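Local coordinates for protein catechol 2,3-dioxygenase (Rhodococcus sp., PDB 2WL9) that probably catalyses the iron-dependent, extradiol (meta) ring cleavage of catechols by dioxygen during the breakdown of aromatic hydrocarbons, at residues F163-L166 with G171-E174; E159-Y164 with V188-N193. All blocks are in the same frame, centred on the assembly; numbering follows the deposited sequence.

Interaction 1. Residues F163-L166 with G171-E174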
loop_
_atom_site.group_PDB
_atom_site.type_symbol
_atom_site.label_atom_id
_atom_site.label_comp_id
_atom_site.label_asym_id
_atom_site.label_seq_id
_atom_site.Cartn_x
_atom_site.Cartn_y
_atom_site.Cartn_z
ATOM N N PHE C 163 30.806 -20.721 20.634
ATOM C CA PHE C 163 29.686 -21.507 21.152
ATOM C C PHE C 163 28.354 -20.985 20.620
ATOM O O PHE C 163 27.570 -21.733 20.035
ATOM C CB PHE C 163 29.701 -21.502 22.687
ATOM C CG PHE C 163 28.473 -22.112 23.318
ATOM C CD1 PHE C 163 28.323 -23.494 23.380
ATOM C CD2 PHE C 163 27.480 -21.303 23.864
ATOM C CE1 PHE C 163 27.198 -24.064 23.966
ATOM C CE2 PHE C 163 26.342 -21.861 24.453
ATOM C CZ PHE C 163 26.204 -23.250 24.505
ATOM N N TYR C 164 28.102 -19.699 20.817
ATOM C CA TYR C 164 26.841 -19.114 20.387
ATOM C C TYR C 164 26.659 -19.079 18.867
ATOM O O TYR C 164 25.534 -19.168 18.394
ATOM C CB TYR C 164 26.596 -17.760 21.055
ATOM C CG TYR C 164 26.263 -17.923 22.519
ATOM C CD1 TYR C 164 25.037 -18.464 22.918
ATOM C CD2 TYR C 164 27.179 -17.564 23.504
ATOM C CE1 TYR C 164 24.732 -18.638 24.258
ATOM C CE2 TYR C 164 26.885 -17.731 24.854
ATOM C CZ TYR C 164 25.661 -18.267 25.221
ATOM O OH TYR C 164 25.357 -18.427 26.549
ATOM N N ARG C 165 27.756 -19.004 18.112
ATOM C CA ARG C 165 27.664 -19.123 16.653
ATOM C C ARG C 165 27.165 -20.505 16.252
ATOM O O ARG C 165 26.361 -20.631 15.332
ATOM C CB ARG C 165 28.990 -18.796 15.966
ATOM C CG ARG C 165 29.306 -17.319 15.986
ATOM C CD ARG C 165 30.350 -16.906 14.967
ATOM N NE ARG C 165 30.635 -15.476 15.102
ATOM C CZ ARG C 165 31.835 -14.959 15.336
ATOM N NH1 ARG C 165 32.901 -15.743 15.440
ATOM N NH2 ARG C 165 31.973 -13.642 15.460
ATOM N N LEU C 166 27.620 -21.532 16.967
ATOM C CA LEU C 166 27.174 -22.906 16.735
ATOM C C LEU C 166 25.666 -23.022 16.973
ATOM O O LEU C 166 24.964 -23.712 16.226
ATOM C CB LEU C 166 27.943 -23.885 17.637
ATOM C CG LEU C 166 27.761 -25.409 17.530
ATOM C CD1 LEU C 166 28.880 -26.097 18.278
ATOM C CD2 LEU C 166 26.433 -25.899 18.079
ATOM N N GLY C 171 26.846 -12.367 15.244
ATOM C CA GLY C 171 27.289 -11.076 15.745
ATOM C C GLY C 171 28.790 -10.984 15.905
ATOM O O GLY C 171 29.540 -11.806 15.367
ATOM N N ALA C 172 29.213 -9.963 16.643
ATOM C CA ALA C 172 30.623 -9.660 16.849
ATOM C C ALA C 172 30.719 -8.463 17.782
ATOM O O ALA C 172 29.720 -8.046 18.383
ATOM C CB ALA C 172 31.305 -9.353 15.517
ATOM N N VAL C 173 31.921 -7.910 17.894
ATOM C CA VAL C 173 32.155 -6.702 18.678
ATOM C C VAL C 173 31.345 -5.532 18.119
ATOM O O VAL C 173 31.326 -5.311 16.914
ATOM C CB VAL C 173 33.654 -6.346 18.673
ATOM C CG1 VAL C 173 33.884 -4.983 19.323
ATOM C CG2 VAL C 173 34.459 -7.435 19.376
ATOM N N GLU C 174 30.665 -4.789 18.990
ATOM C CA GLU C 174 29.916 -3.625 18.521
ATOM C C GLU C 174 30.386 -2.306 19.109
ATOM O O GLU C 174 30.022 -1.245 18.622
ATOM C CB GLU C 174 28.411 -3.817 18.722
ATOM C CG GLU C 174 27.808 -4.793 17.731
ATOM C CD GLU C 174 26.295 -4.806 17.745
ATOM O OE1 GLU C 174 25.699 -4.304 18.715
ATOM O OE2 GLU C 174 25.699 -5.336 16.789
HETATM O O HOH W 1 28.498 -14.376 13.401
#
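The backbone oxygen of G171 takes a hydrogen bond from the guanidinium of R165, with NH2 and O 3.0 Å apart and an N-H...O angle of 175°, so the bond is close to straight. Seen from the arginine, the acceptor lies at the edge of the guanidinium and almost in its plane. Seen from the carbonyl, the donor is tilted by 19° from the plane of the peptide. A second, indirect link runs beside it: NE of R165 donates to water 1 at 2.9 Å, and that water also accepts from G171 N at 3.2 Å. One edge of the arginine thus serves both polar backbone groups of a single glycine, and using two donors of the flat group should restrain its rotation. The side chain leaves the helix with CG beside the backbone N (chi1 -73°) and then stays extended from CG to NE, which carries the guanidinium across a gap of 8.1 Å between the CA atoms of R165 and G171. In the vicinal oxygen chelate fold a strand is followed by a helix and three more strands; here helix 157-167 is that helix and strand 170-173 comes directly after it. The strand pairs with strand 184-191, and G171 near its start gives O to the arginine and N-H to the shared water. The backbone of G171 turns so that a beta carbon would strike the preceding carbonyl O, which suits glycine. Little else touches: the A172 methyl CB lies at the guanidinium edge, 4.3 Å from R165 NH2. P72 of the second subunit packs on both R165 and A172, placing the contact at a subunit interface, and V173 meets L103 of the same neighbour.

Interaction 2. Residues E159-Y164 with V188-N193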
loop_
_atom_site.group_PDB
_atom_site.type_symbol
_atom_site.label_atom_id
_atom_site.label_comp_id
_atom_site.label_asym_id
_atom_site.label_seq_id
_atom_site.Cartn_x
_atom_site.Cartn_y
_atom_site.Cartn_z
ATOM N N GLU C 159 35.656 -18.077 23.126
ATOM C CA GLU C 159 34.983 -19.375 23.247
ATOM C C GLU C 159 33.466 -19.203 23.283
ATOM O O GLU C 159 32.741 -19.948 22.628
ATOM C CB GLU C 159 35.454 -20.146 24.486
ATOM C CG GLU C 159 36.620 -21.087 24.221
ATOM C CD GLU C 159 37.136 -21.770 25.477
ATOM O OE1 GLU C 159 36.435 -21.761 26.516
ATOM O OE2 GLU C 159 38.258 -22.318 25.421
ATOM N N ALA C 160 33.010 -18.217 24.052
ATOM C CA ALA C 160 31.599 -17.841 24.106
ATOM C C ALA C 160 31.056 -17.474 22.718
ATOM O O ALA C 160 29.962 -17.899 22.343
ATOM C CB ALA C 160 31.401 -16.688 25.078
ATOM N N THR C 161 31.821 -16.700 21.954
ATOM C CA THR C 161 31.376 -16.327 20.610
ATOM C C THR C 161 31.235 -17.559 19.716
ATOM O O THR C 161 30.209 -17.721 19.055
ATOM C CB THR C 161 32.274 -15.252 19.951
ATOM O OG1 THR C 161 32.473 -14.173 20.865
ATOM C CG2 THR C 161 31.607 -14.704 18.701
ATOM N N ARG C 162 32.242 -18.433 19.725
ATOM C CA ARG C 162 32.207 -19.675 18.940
ATOM C C ARG C 162 31.033 -20.579 19.328
ATOM O O ARG C 162 30.353 -21.133 18.457
ATOM C CB ARG C 162 33.519 -20.460 19.075
ATOM C CG ARG C 162 34.749 -19.748 18.539
ATOM C CD ARG C 162 35.965 -20.656 18.598
ATOM N NE ARG C 162 37.210 -19.903 18.462
ATOM C CZ ARG C 162 38.037 -19.617 19.466
ATOM N NH1 ARG C 162 37.772 -20.022 20.703
ATOM N NH2 ARG C 162 39.145 -18.926 19.230
ATOM N N PHE C 163 30.806 -20.721 20.634
ATOM C CA PHE C 163 29.686 -21.507 21.152
ATOM C C PHE C 163 28.354 -20.985 20.620
ATOM O O PHE C 163 27.570 -21.733 20.035
ATOM C CB PHE C 163 29.701 -21.502 22.687
ATOM C CG PHE C 163 28.473 -22.112 23.318
ATOM C CD1 PHE C 163 28.323 -23.494 23.380
ATOM C CD2 PHE C 163 27.480 -21.303 23.864
ATOM C CE1 PHE C 163 27.198 -24.064 23.966
ATOM C CE2 PHE C 163 26.342 -21.861 24.453
ATOM C CZ PHE C 163 26.204 -23.250 24.505
ATOM N N TYR C 164 28.102 -19.699 20.817
ATOM C CA TYR C 164 26.841 -19.114 20.387
ATOM C C TYR C 164 26.659 -19.079 18.867
ATOM O O TYR C 164 25.534 -19.168 18.394
ATOM C CB TYR C 164 26.596 -17.760 21.055
ATOM C CG TYR C 164 26.263 -17.923 22.519
ATOM C CD1 TYR C 164 25.037 -18.464 22.918
ATOM C CD2 TYR C 164 27.179 -17.564 23.504
ATOM C CE1 TYR C 164 24.732 -18.638 24.258
ATOM C CE2 TYR C 164 26.885 -17.731 24.854
ATOM C CZ TYR C 164 25.661 -18.267 25.221
ATOM O OH TYR C 164 25.357 -18.427 26.549
ATOM N N VAL C 188 30.776 -8.023 22.870
ATOM C CA VAL C 188 30.213 -8.721 21.723
ATOM C C VAL C 188 28.703 -8.763 21.870
ATOM O O VAL C 188 28.196 -8.985 22.962
ATOM C CB VAL C 188 30.796 -10.161 21.603
ATOM C CG1 VAL C 188 30.097 -10.970 20.504
ATOM C CG2 VAL C 188 32.291 -10.094 21.335
ATOM N N PHE C 189 28.000 -8.522 20.768
ATOM C CA PHE C 189 26.539 -8.546 20.744
ATOM C C PHE C 189 26.086 -9.503 19.661
ATOM O O PHE C 189 26.646 -9.523 18.560
ATOM C CB PHE C 189 25.984 -7.150 20.456
ATOM C CG PHE C 189 26.271 -6.142 21.534
ATOM C CD1 PHE C 189 25.258 -5.709 22.378
ATOM C CD2 PHE C 189 27.548 -5.609 21.694
ATOM C CE1 PHE C 189 25.513 -4.777 23.381
ATOM C CE2 PHE C 189 27.811 -4.678 22.691
ATOM C CZ PHE C 189 26.790 -4.261 23.534
ATOM N N MET C 190 25.057 -10.287 19.969
ATOM C CA MET C 190 24.598 -11.321 19.059
ATOM C C MET C 190 23.080 -11.371 18.947
ATOM O O MET C 190 22.365 -11.114 19.912
ATOM C CB MET C 190 25.163 -12.683 19.470
ATOM C CG MET C 190 26.673 -12.662 19.659
ATOM S SD MET C 190 27.387 -14.278 19.883
ATOM C CE MET C 190 27.407 -14.889 18.194
ATOM N N HIS C 191 22.614 -11.716 17.748
ATOM C CA HIS C 191 21.193 -11.731 17.408
ATOM C C HIS C 191 20.816 -13.032 16.682
ATOM O O HIS C 191 21.669 -13.693 16.087
ATOM C CB HIS C 191 20.862 -10.521 16.527
ATOM C CG HIS C 191 21.891 -10.253 15.469
ATOM N ND1 HIS C 191 21.888 -10.891 14.248
ATOM C CD2 HIS C 191 22.970 -9.433 15.463
ATOM C CE1 HIS C 191 22.913 -10.465 13.529
ATOM N NE2 HIS C 191 23.582 -9.576 14.241
ATOM N N CYS C 192 19.541 -13.401 16.746
ATOM C CA CYS C 192 19.048 -14.594 16.051
ATOM C C CYS C 192 17.664 -14.347 15.440
ATOM O O CYS C 192 16.989 -15.277 14.994
ATOM C CB CYS C 192 19.020 -15.793 17.004
ATOM S SG CYS C 192 18.002 -15.560 18.473
ATOM N N ASN C 193 17.259 -13.079 15.434
ATOM C CA ASN C 193 15.977 -12.638 14.878
ATOM C C ASN C 193 15.998 -11.118 14.735
ATOM O O ASN C 193 17.068 -10.501 14.814
ATOM C CB ASN C 193 14.804 -13.089 15.762
ATOM C CG ASN C 193 14.927 -12.608 17.193
ATOM O OD1 ASN C 193 15.174 -11.426 17.445
ATOM N ND2 ASN C 193 14.758 -13.522 18.139
#
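M190 reaches from the strand to the helix with its sulfur and terminal methyl. SD lies 3.8 Å from Y164 CB, and CE settles between the two helix residues, 4.1 Å from the same Y164 CB and 4.2 Å from T161 CG2. The bend at the end of the chain (chi3 78°) lays CE against the helix, 4.1 Å from the T161 carbonyl O and next to R165. Two residues earlier, V188 sets both methyls against the threonine hydroxyl, with CG1 4.0 Å from T161 OG1. That hydroxyl is hydrogen-bonded to the V157 carbonyl one turn earlier, so its proton is already engaged within the helix. V188 and M190 both point at the helix; segment 159-164 runs 6° from parallel to strand segment 188-191, their axes 10.3 Å apart at closest, the helix-on-sheet layering of the vicinal oxygen chelate fold. Farther out, the Y164 ring leads away from M190 toward L199 of the neighbouring strand, and its OH is hydrogen-bonded to D110; one face of the ring takes F163 CD2. F201 covers T161 from that same strand. The M190 side chain is about 12 Å from the bound iron.

How the interactions relate
Both interactions seat helix 157-167 on one sheet, and their centres are about 3 Å apart. Interaction 2 is the buried one, apolar and made mainly by side chains between the helix and strand 184-191, which has strands 170-173 and 199-201 as neighbours; interaction 1 is polar and water-assisted, lying farther from the chain centre where a second subunit packs against it. Their strands are antiparallel neighbours, joined by a probable hydrogen bond from F189 N to A172 O at 3.0 Å. R165 and M190 connect them on the helix side, since the aliphatic stem of the arginine packs by its CG against the methionine CE at 3.8 Å before the guanidinium goes on to the outer strand.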